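Local coordinates for protein peroxiredoxin HYR1 (Saccharomyces cerevisiae, PDB 3CMI) that reduces hydroperoxides with electrons from thioredoxin and acts as a hydroperoxide sensor that oxidises and so activates the yeast transcription factor YAP1, at residues Glu148-Leu153 / Ser157-Thr162; Thr47-Glu52 / Trp133-Phe138. All coordinates share one frame; numbering follows the deposited sequence.

Contact 1: residues Glu148-Leu153 / Ser157-Thr162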
ATOM      1  N   GLU A 148       1.657  10.626   1.089  1.00 34.05           N
ATOM      2  CA  GLU A 148       1.965  10.797  -0.329  1.00 34.51           C
ATOM      3  C   GLU A 148       1.696   9.539  -1.152  1.00 34.66           C
ATOM      4  O   GLU A 148       1.764   8.411  -0.648  1.00 34.71           O
ATOM      5  CB  GLU A 148       3.426  11.249  -0.513  1.00 34.66           C
ATOM      6  CG  GLU A 148       3.807  11.728  -1.922  1.00 35.61           C
ATOM      7  CD  GLU A 148       2.887  12.815  -2.463  1.00 36.19           C
ATOM      8  OE1 GLU A 148       3.270  13.994  -2.372  1.00 35.32           O
ATOM      9  OE2 GLU A 148       1.780  12.493  -2.965  1.00 37.05           O
ATOM     10  N   ARG A 149       1.385   9.767  -2.425  1.00 34.79           N
ATOM     11  CA  ARG A 149       1.196   8.730  -3.427  1.00 34.88           C
ATOM     12  C   ARG A 149       2.383   8.752  -4.401  1.00 35.13           C
ATOM     13  O   ARG A 149       2.798   9.817  -4.869  1.00 34.49           O
ATOM     14  CB  ARG A 149      -0.116   8.995  -4.160  1.00 34.92           C
ATOM     15  CG  ARG A 149      -0.496   8.020  -5.253  1.00 35.07           C
ATOM     16  CD  ARG A 149      -1.756   8.540  -5.939  1.00 35.43           C
ATOM     17  NE  ARG A 149      -2.203   7.697  -7.038  1.00 34.68           N
ATOM     18  CZ  ARG A 149      -3.426   7.735  -7.558  1.00 34.36           C
ATOM     19  NH1 ARG A 149      -4.341   8.559  -7.066  1.00 33.67           N
ATOM     20  NH2 ARG A 149      -3.738   6.937  -8.569  1.00 34.54           N
ATOM     21  N   TYR A 150       2.925   7.575  -4.697  1.00 35.44           N
ATOM     22  CA  TYR A 150       4.096   7.454  -5.567  1.00 35.89           C
ATOM     23  C   TYR A 150       3.781   6.563  -6.754  1.00 36.10           C
ATOM     24  O   TYR A 150       3.032   5.597  -6.630  1.00 35.99           O
ATOM     25  CB  TYR A 150       5.279   6.875  -4.791  1.00 36.19           C
ATOM     26  CG  TYR A 150       5.630   7.662  -3.551  1.00 36.65           C
ATOM     27  CD1 TYR A 150       5.072   7.334  -2.315  1.00 36.66           C
ATOM     28  CD2 TYR A 150       6.511   8.746  -3.617  1.00 37.34           C
ATOM     29  CE1 TYR A 150       5.387   8.063  -1.174  1.00 37.23           C
ATOM     30  CE2 TYR A 150       6.832   9.480  -2.481  1.00 37.16           C
ATOM     31  CZ  TYR A 150       6.267   9.131  -1.266  1.00 36.41           C
ATOM     32  OH  TYR A 150       6.577   9.850  -0.138  1.00 36.70           O
ATOM     33  N   SER A 151       4.372   6.880  -7.901  1.00 36.41           N
ATOM     34  CA  SER A 151       4.117   6.122  -9.121  1.00 36.77           C
ATOM     35  C   SER A 151       4.742   4.724  -9.086  1.00 36.86           C
ATOM     36  O   SER A 151       5.600   4.430  -8.248  1.00 36.80           O
ATOM     37  CB  SER A 151       4.618   6.895 -10.340  1.00 36.76           C
ATOM     38  OG  SER A 151       6.027   6.987 -10.316  1.00 36.89           O
ATOM     39  N   SER A 152       4.314   3.877 -10.019  1.00 37.11           N
ATOM     40  CA  SER A 152       4.843   2.518 -10.169  1.00 37.63           C
ATOM     41  C   SER A 152       6.349   2.447 -10.445  1.00 37.88           C
ATOM     42  O   SER A 152       6.988   1.440 -10.133  1.00 37.98           O
ATOM     43  CB  SER A 152       4.081   1.768 -11.267  1.00 37.53           C
ATOM     44  OG  SER A 152       3.702   2.633 -12.321  1.00 38.57           O
ATOM     45  N   LEU A 153       6.910   3.507 -11.023  1.00 37.99           N
ATOM     46  CA  LEU A 153       8.328   3.517 -11.379  1.00 38.31           C
ATOM     47  C   LEU A 153       9.260   3.882 -10.223  1.00 38.31           C
ATOM     48  O   LEU A 153      10.461   3.584 -10.281  1.00 38.36           O
ATOM     49  CB  LEU A 153       8.593   4.437 -12.583  1.00 38.54           C
ATOM     50  CG  LEU A 153       7.993   4.031 -13.937  1.00 39.04           C
ATOM     51  CD1 LEU A 153       8.283   5.097 -14.991  1.00 39.79           C
ATOM     52  CD2 LEU A 153       8.494   2.659 -14.398  1.00 39.11           C
ATOM     53  N   SER A 157      13.036   1.307  -2.374  1.00 36.26           N
ATOM     54  CA  SER A 157      14.242   1.790  -1.694  1.00 36.24           C
ATOM     55  C   SER A 157      14.336   3.322  -1.655  1.00 36.27           C
ATOM     56  O   SER A 157      14.857   3.895  -0.694  1.00 36.48           O
ATOM     57  CB  SER A 157      15.490   1.202  -2.357  1.00 36.40           C
ATOM     58  OG  SER A 157      15.547   1.547  -3.735  1.00 36.76           O
ATOM     59  N   SER A 158      13.824   3.980  -2.694  1.00 36.04           N
ATOM     60  CA  SER A 158      13.842   5.446  -2.789  1.00 35.82           C
ATOM     61  C   SER A 158      12.978   6.146  -1.729  1.00 35.49           C
ATOM     62  O   SER A 158      13.122   7.352  -1.494  1.00 35.24           O
ATOM     63  CB  SER A 158      13.410   5.879  -4.189  1.00 36.10           C
ATOM     64  OG  SER A 158      14.425   5.578  -5.133  1.00 37.29           O
ATOM     65  N   LEU A 159      12.093   5.372  -1.101  1.00 34.70           N
ATOM     66  CA  LEU A 159      11.157   5.849  -0.083  1.00 34.48           C
ATOM     67  C   LEU A 159      11.699   5.725   1.344  1.00 34.17           C
ATOM     68  O   LEU A 159      11.039   6.154   2.296  1.00 34.01           O
ATOM     69  CB  LEU A 159       9.853   5.040  -0.173  1.00 34.26           C
ATOM     70  CG  LEU A 159       8.622   5.492  -0.969  1.00 35.55           C
ATOM     71  CD1 LEU A 159       8.944   6.218  -2.277  1.00 34.86           C
ATOM     72  CD2 LEU A 159       7.691   4.293  -1.208  1.00 34.76           C
ATOM     73  N   SER A 160      12.884   5.130   1.494  1.00 33.61           N
ATOM     74  CA  SER A 160      13.419   4.814   2.819  1.00 33.18           C
ATOM     75  C   SER A 160      13.569   6.048   3.717  1.00 32.88           C
ATOM     76  O   SER A 160      13.160   6.023   4.880  1.00 33.02           O
ATOM     77  CB  SER A 160      14.728   4.018   2.717  1.00 32.98           C
ATOM     78  OG  SER A 160      15.783   4.806   2.187  1.00 33.62           O
ATOM     79  N   GLU A 161      14.127   7.124   3.164  1.00 32.39           N
ATOM     80  CA  GLU A 161      14.321   8.384   3.894  1.00 32.16           C
ATOM     81  C   GLU A 161      13.015   9.039   4.351  1.00 31.92           C
ATOM     82  O   GLU A 161      12.923   9.543   5.471  1.00 31.82           O
ATOM     83  CB  GLU A 161      15.150   9.369   3.064  1.00 32.19           C
ATOM     84  CG  GLU A 161      16.627   9.015   2.977  1.00 32.54           C
ATOM     85  CD  GLU A 161      17.341   9.137   4.309  1.00 32.96           C
ATOM     86  OE1 GLU A 161      18.016   8.171   4.711  1.00 33.70           O
ATOM     87  OE2 GLU A 161      17.225  10.195   4.958  1.00 32.15           O
ATOM     88  N   THR A 162      12.013   9.028   3.477  1.00 31.88           N
ATOM     89  CA  THR A 162      10.676   9.490   3.823  1.00 31.96           C
ATOM     90  C   THR A 162      10.042   8.598   4.903  1.00 31.83           C
ATOM     91  O   THR A 162       9.406   9.094   5.835  1.00 31.83           O
ATOM     92  CB  THR A 162       9.771   9.526   2.573  1.00 32.12           C
ATOM     93  OG1 THR A 162      10.355  10.385   1.589  1.00 32.11           O
ATOM     94  CG2 THR A 162       8.361  10.025   2.916  1.00 32.07           C
TER
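Tyr150 and Leu159 meet where the last hairpin strand of this thioredoxin-like fold is covered by the C-terminal helix, in a beta-beta-alpha unit: strands 137-140 and 146-150 pair antiparallel, and a short turn leads through a 3-10 segment into helix 160-167. The contact is apolar apart from one hydroxyl oxygen, and every contact across runs through the Tyr150 side chain. Its main component is a CH-pi contact. Leu159 CD1 sits 3.7 Å from the centroid of the Tyr150 ring and only 9° off the ring normal, so one methyl sits over the middle of the face and lies at similar distances from all six ring carbons. Leu159 CD2 reaches less far, coming 4.2 Å from Tyr150 CD1. The two side chains run past each other in opposite directions. CB of Tyr150 already points toward the helix; with CG anti to the carbonyl carbon (chi1 -56°) the ring lies with one face to Leu159 and the other to Glu148.

That opposite face of the ring is covered from within the strand: Glu148 CG lies 3.6 Å above the plane, displaced toward the rim, so leucine and glutamate sandwich the ring. Beyond that methylene the Glu148 carboxylate turns back to the backbone, and OE2 accepts Arg149 N at 2.8 Å through its anti lone pair. Arg149 leaves the other side of the strand, forming a salt bridge with Glu136 and hydrogen bonds with the carbonyls of Lys122 and Arg129. Leu159 also rests on Lys137, and Tyr150 on Leu139, so the packing extends to the neighbouring strand.

One helical turn on from Leu159, Thr162 comes from the opposite direction to the hydroxyl, its methyl CG2 3.5 Å from Tyr150 OH.

Contact 2: residues Thr47-Glu52 / Trp133-Phe138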
ATOM      1  N   THR A  47       9.590 -10.281 -10.171  1.00 38.90           N
ATOM      2  CA  THR A  47      10.456 -10.620  -9.031  1.00 38.88           C
ATOM      3  C   THR A  47      11.286  -9.456  -8.447  1.00 38.87           C
ATOM      4  O   THR A  47      11.339  -9.310  -7.224  1.00 38.85           O
ATOM      5  CB  THR A  47      11.383 -11.826  -9.352  1.00 38.91           C
ATOM      6  OG1 THR A  47      10.698 -12.751 -10.205  1.00 39.02           O
ATOM      7  CG2 THR A  47      11.806 -12.539  -8.072  1.00 38.89           C
ATOM      8  N   PRO A  48      11.943  -8.637  -9.304  1.00 38.88           N
ATOM      9  CA  PRO A  48      12.712  -7.507  -8.758  1.00 38.89           C
ATOM     10  C   PRO A  48      11.894  -6.562  -7.870  1.00 38.88           C
ATOM     11  O   PRO A  48      12.423  -6.022  -6.900  1.00 38.93           O
ATOM     12  CB  PRO A  48      13.189  -6.767 -10.013  1.00 38.85           C
ATOM     13  CG  PRO A  48      13.226  -7.808 -11.064  1.00 38.90           C
ATOM     14  CD  PRO A  48      12.056  -8.697 -10.775  1.00 38.87           C
ATOM     15  N   GLN A  49      10.619  -6.381  -8.200  1.00 38.90           N
ATOM     16  CA  GLN A  49       9.734  -5.488  -7.453  1.00 38.88           C
ATOM     17  C   GLN A  49       9.410  -6.025  -6.057  1.00 38.87           C
ATOM     18  O   GLN A  49       9.429  -5.273  -5.079  1.00 38.82           O
ATOM     19  CB  GLN A  49       8.451  -5.218  -8.243  1.00 38.92           C
ATOM     20  CG  GLN A  49       8.630  -4.291  -9.448  1.00 39.04           C
ATOM     21  CD  GLN A  49       9.487  -4.893 -10.559  1.00 39.26           C
ATOM     22  OE1 GLN A  49      10.432  -4.260 -11.041  1.00 39.45           O
ATOM     23  NE2 GLN A  49       9.163  -6.117 -10.962  1.00 39.24           N
ATOM     24  N   TYR A  50       9.127  -7.323  -5.974  1.00 38.79           N
ATOM     25  CA  TYR A  50       8.831  -7.979  -4.703  1.00 38.84           C
ATOM     26  C   TYR A  50      10.057  -8.073  -3.798  1.00 38.81           C
ATOM     27  O   TYR A  50       9.940  -7.981  -2.575  1.00 38.81           O
ATOM     28  CB  TYR A  50       8.238  -9.372  -4.937  1.00 39.10           C
ATOM     29  CG  TYR A  50       6.954  -9.355  -5.733  1.00 39.29           C
ATOM     30  CD1 TYR A  50       6.952  -9.664  -7.089  1.00 39.61           C
ATOM     31  CD2 TYR A  50       5.742  -9.022  -5.131  1.00 39.29           C
ATOM     32  CE1 TYR A  50       5.779  -9.642  -7.832  1.00 39.77           C
ATOM     33  CE2 TYR A  50       4.561  -9.000  -5.865  1.00 39.64           C
ATOM     34  CZ  TYR A  50       4.588  -9.309  -7.215  1.00 39.54           C
ATOM     35  OH  TYR A  50       3.430  -9.293  -7.954  1.00 39.65           O
ATOM     36  N   LYS A  51      11.229  -8.258  -4.403  1.00 38.66           N
ATOM     37  CA  LYS A  51      12.479  -8.302  -3.654  1.00 38.59           C
ATOM     38  C   LYS A  51      12.760  -6.971  -2.954  1.00 38.48           C
ATOM     39  O   LYS A  51      13.144  -6.956  -1.784  1.00 38.52           O
ATOM     40  CB  LYS A  51      13.650  -8.696  -4.558  1.00 38.64           C
ATOM     41  CG  LYS A  51      13.752 -10.189  -4.840  1.00 38.63           C
ATOM     42  CD  LYS A  51      15.137 -10.560  -5.352  1.00 38.57           C
ATOM     43  CE  LYS A  51      15.222 -12.042  -5.685  1.00 38.89           C
ATOM     44  NZ  LYS A  51      16.615 -12.479  -5.991  1.00 38.79           N
ATOM     45  N   GLU A  52      12.556  -5.865  -3.671  1.00 38.27           N
ATOM     46  CA  GLU A  52      12.763  -4.527  -3.113  1.00 38.10           C
ATOM     47  C   GLU A  52      11.785  -4.208  -1.977  1.00 38.05           C
ATOM     48  O   GLU A  52      12.174  -3.611  -0.973  1.00 38.30           O
ATOM     49  CB  GLU A  52      12.704  -3.446  -4.203  1.00 38.11           C
ATOM     50  CG  GLU A  52      13.992  -3.308  -5.014  1.00 38.11           C
ATOM     51  CD  GLU A  52      14.199  -1.908  -5.593  1.00 38.67           C
ATOM     52  OE1 GLU A  52      14.650  -1.804  -6.758  1.00 38.60           O
ATOM     53  OE2 GLU A  52      13.928  -0.910  -4.886  1.00 38.07           O
ATOM     54  N   TRP A 133      -0.698   1.674 -13.126  1.00 33.76           N
ATOM     55  CA  TRP A 133      -0.105   0.362 -13.376  1.00 33.53           C
ATOM     56  C   TRP A 133       0.194  -0.392 -12.081  1.00 33.20           C
ATOM     57  O   TRP A 133      -0.071   0.106 -10.986  1.00 33.10           O
ATOM     58  CB  TRP A 133       1.163   0.496 -14.240  1.00 33.58           C
ATOM     59  CG  TRP A 133       1.280  -0.581 -15.288  1.00 33.79           C
ATOM     60  CD1 TRP A 133       0.503  -0.724 -16.410  1.00 34.09           C
ATOM     61  CD2 TRP A 133       2.219  -1.663 -15.312  1.00 33.57           C
ATOM     62  NE1 TRP A 133       0.903  -1.829 -17.126  1.00 34.18           N
ATOM     63  CE2 TRP A 133       1.954  -2.423 -16.477  1.00 33.99           C
ATOM     64  CE3 TRP A 133       3.262  -2.064 -14.464  1.00 33.93           C
ATOM     65  CZ2 TRP A 133       2.695  -3.563 -16.815  1.00 34.08           C
ATOM     66  CZ3 TRP A 133       3.998  -3.201 -14.800  1.00 34.03           C
ATOM     67  CH2 TRP A 133       3.710  -3.935 -15.967  1.00 34.11           C
ATOM     68  N   ASN A 134       0.729  -1.601 -12.218  1.00 32.97           N
ATOM     69  CA  ASN A 134       1.203  -2.384 -11.077  1.00 32.86           C
ATOM     70  C   ASN A 134       2.174  -1.603 -10.198  1.00 33.14           C
ATOM     71  O   ASN A 134       2.940  -0.779 -10.699  1.00 33.07           O
ATOM     72  CB  ASN A 134       1.888  -3.659 -11.567  1.00 32.55           C
ATOM     73  CG  ASN A 134       0.929  -4.624 -12.229  1.00 32.27           C
ATOM     74  OD1 ASN A 134      -0.169  -4.871 -11.727  1.00 31.28           O
ATOM     75  ND2 ASN A 134       1.344  -5.184 -13.360  1.00 31.76           N
ATOM     76  N   PHE A 135       2.125  -1.858  -8.890  1.00 33.28           N
ATOM     77  CA  PHE A 135       3.118  -1.343  -7.925  1.00 33.79           C
ATOM     78  C   PHE A 135       3.098   0.170  -7.680  1.00 34.08           C
ATOM     79  O   PHE A 135       4.135   0.772  -7.394  1.00 34.28           O
ATOM     80  CB  PHE A 135       4.541  -1.825  -8.266  1.00 33.59           C
ATOM     81  CG  PHE A 135       4.656  -3.313  -8.416  1.00 33.72           C
ATOM     82  CD1 PHE A 135       4.646  -4.141  -7.296  1.00 33.74           C
ATOM     83  CD2 PHE A 135       4.773  -3.888  -9.675  1.00 33.41           C
ATOM     84  CE1 PHE A 135       4.746  -5.525  -7.432  1.00 33.96           C
ATOM     85  CE2 PHE A 135       4.875  -5.267  -9.824  1.00 33.70           C
ATOM     86  CZ  PHE A 135       4.861  -6.089  -8.701  1.00 33.89           C
ATOM     87  N   GLU A 136       1.921   0.775  -7.776  1.00 34.39           N
ATOM     88  CA  GLU A 136       1.724   2.127  -7.270  1.00 34.97           C
ATOM     89  C   GLU A 136       1.673   2.054  -5.734  1.00 35.14           C
ATOM     90  O   GLU A 136       1.222   1.052  -5.171  1.00 34.97           O
ATOM     91  CB  GLU A 136       0.443   2.733  -7.847  1.00 35.10           C
ATOM     92  CG  GLU A 136       0.516   4.228  -8.045  1.00 36.00           C
ATOM     93  CD  GLU A 136      -0.514   4.769  -9.024  1.00 36.24           C
ATOM     94  OE1 GLU A 136      -1.342   5.587  -8.593  1.00 37.64           O
ATOM     95  OE2 GLU A 136      -0.498   4.403 -10.218  1.00 36.28           O
ATOM     96  N   LYS A 137       2.151   3.106  -5.071  1.00 35.47           N
ATOM     97  CA  LYS A 137       2.410   3.082  -3.628  1.00 35.61           C
ATOM     98  C   LYS A 137       1.838   4.298  -2.899  1.00 35.79           C
ATOM     99  O   LYS A 137       1.954   5.441  -3.372  1.00 35.93           O
ATOM    100  CB  LYS A 137       3.919   3.018  -3.367  1.00 35.93           C
ATOM    101  CG  LYS A 137       4.650   1.861  -4.051  1.00 36.48           C
ATOM    102  CD  LYS A 137       6.073   2.248  -4.386  1.00 37.37           C
ATOM    103  CE  LYS A 137       6.759   1.190  -5.242  1.00 38.25           C
ATOM    104  NZ  LYS A 137       6.646   1.462  -6.702  1.00 36.61           N
ATOM    105  N   PHE A 138       1.223   4.040  -1.749  1.00 35.57           N
ATOM    106  CA  PHE A 138       0.720   5.085  -0.863  1.00 35.59           C
ATOM    107  C   PHE A 138       1.384   4.917   0.494  1.00 35.74           C
ATOM    108  O   PHE A 138       1.391   3.822   1.057  1.00 35.60           O
ATOM    109  CB  PHE A 138      -0.795   4.970  -0.665  1.00 35.59           C
ATOM    110  CG  PHE A 138      -1.613   5.204  -1.908  1.00 35.96           C
ATOM    111  CD1 PHE A 138      -1.783   4.193  -2.856  1.00 36.57           C
ATOM    112  CD2 PHE A 138      -2.277   6.412  -2.097  1.00 35.22           C
ATOM    113  CE1 PHE A 138      -2.569   4.401  -3.991  1.00 35.74           C
ATOM    114  CE2 PHE A 138      -3.067   6.623  -3.222  1.00 35.96           C
ATOM    115  CZ  PHE A 138      -3.208   5.620  -4.175  1.00 35.37           C
TER
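Phe135 reaches from the loop before strand 137-140 and sets one face of its ring under Gln49 and its outer edge against Tyr50, both in the first turn of helix 47-60. This is a helix packed over the sheet of the thioredoxin-like fold, and Phe135 belongs to the Trp-Asn-Phe sequence of the glutathione peroxidase family. Its backbone has left-handed helical angles (phi 69°, psi 32°). From there CB carries the ring toward the helix. The inner ring carbons meet Gln49: CD2 lies 3.9 Å from Gln49 CG, while CD1 faces Gln49 CB. Farther out, CE2 is touched by both methylenes of the glutamine. Gln49 CB stands nearly over the ring centre, 3.7 Å from the Phe135 centroid, in a CH-pi contact. The glutamine chain bends at chi2, turning its amide away from the ring, and NE2 makes a weak hydrogen bond to Phe46 O.

At the outer rim Tyr50 joins in; CE1 and CZ stay under Gln49 CB and also meet the phenol. CE1 comes 3.8 Å from Tyr50 CZ, and CZ, the tip, lies 3.6 Å from the same Tyr50 CZ and equally close to Tyr50 OH. The edge of Phe135 thus points into the face of Tyr50 near its phenol end, a T-shaped pair with centroids 5.2 Å apart and planes at 78°. Tyr50 also leans on Val40 and Ala41 of strand 34-41, and its side chain is about 7 Å from that of the active-site Cys44.

Behind the ring, Lys137 NZ donates to Phe135 O at 2.7 Å, nearly in line with the C=O bond, and also to Thr154 O.

Across the interface itself the chemistry is aromatic and aliphatic: the contact probably rests on dispersion with a modest edge-to-face electrostatic term, and neither formal charge nor hydrogen bond takes part.

In the fold
Following the chain, helix 47-60 comes first, and contact 2 closes when the loop at 133-138 returns to it after 80 intervening residues, among them strand 65-72, helix 113-121 and the unmodelled 77-94. Contact 1 opens only later and closes across three residues, so the two stand in series, neither nested nor crossed. They join at the hairpin: Tyr150 N lies 2.7 Å from Lys137 O, a probable hydrogen bond between neighbouring strands 146-150 and 137-140. Contact 2 ties the start of helix 47-60 to the entrance of that hairpin, contact 1 its exit to helix 160-167, and a Ser157-Glu52 hydrogen bond links the two helical segments directly.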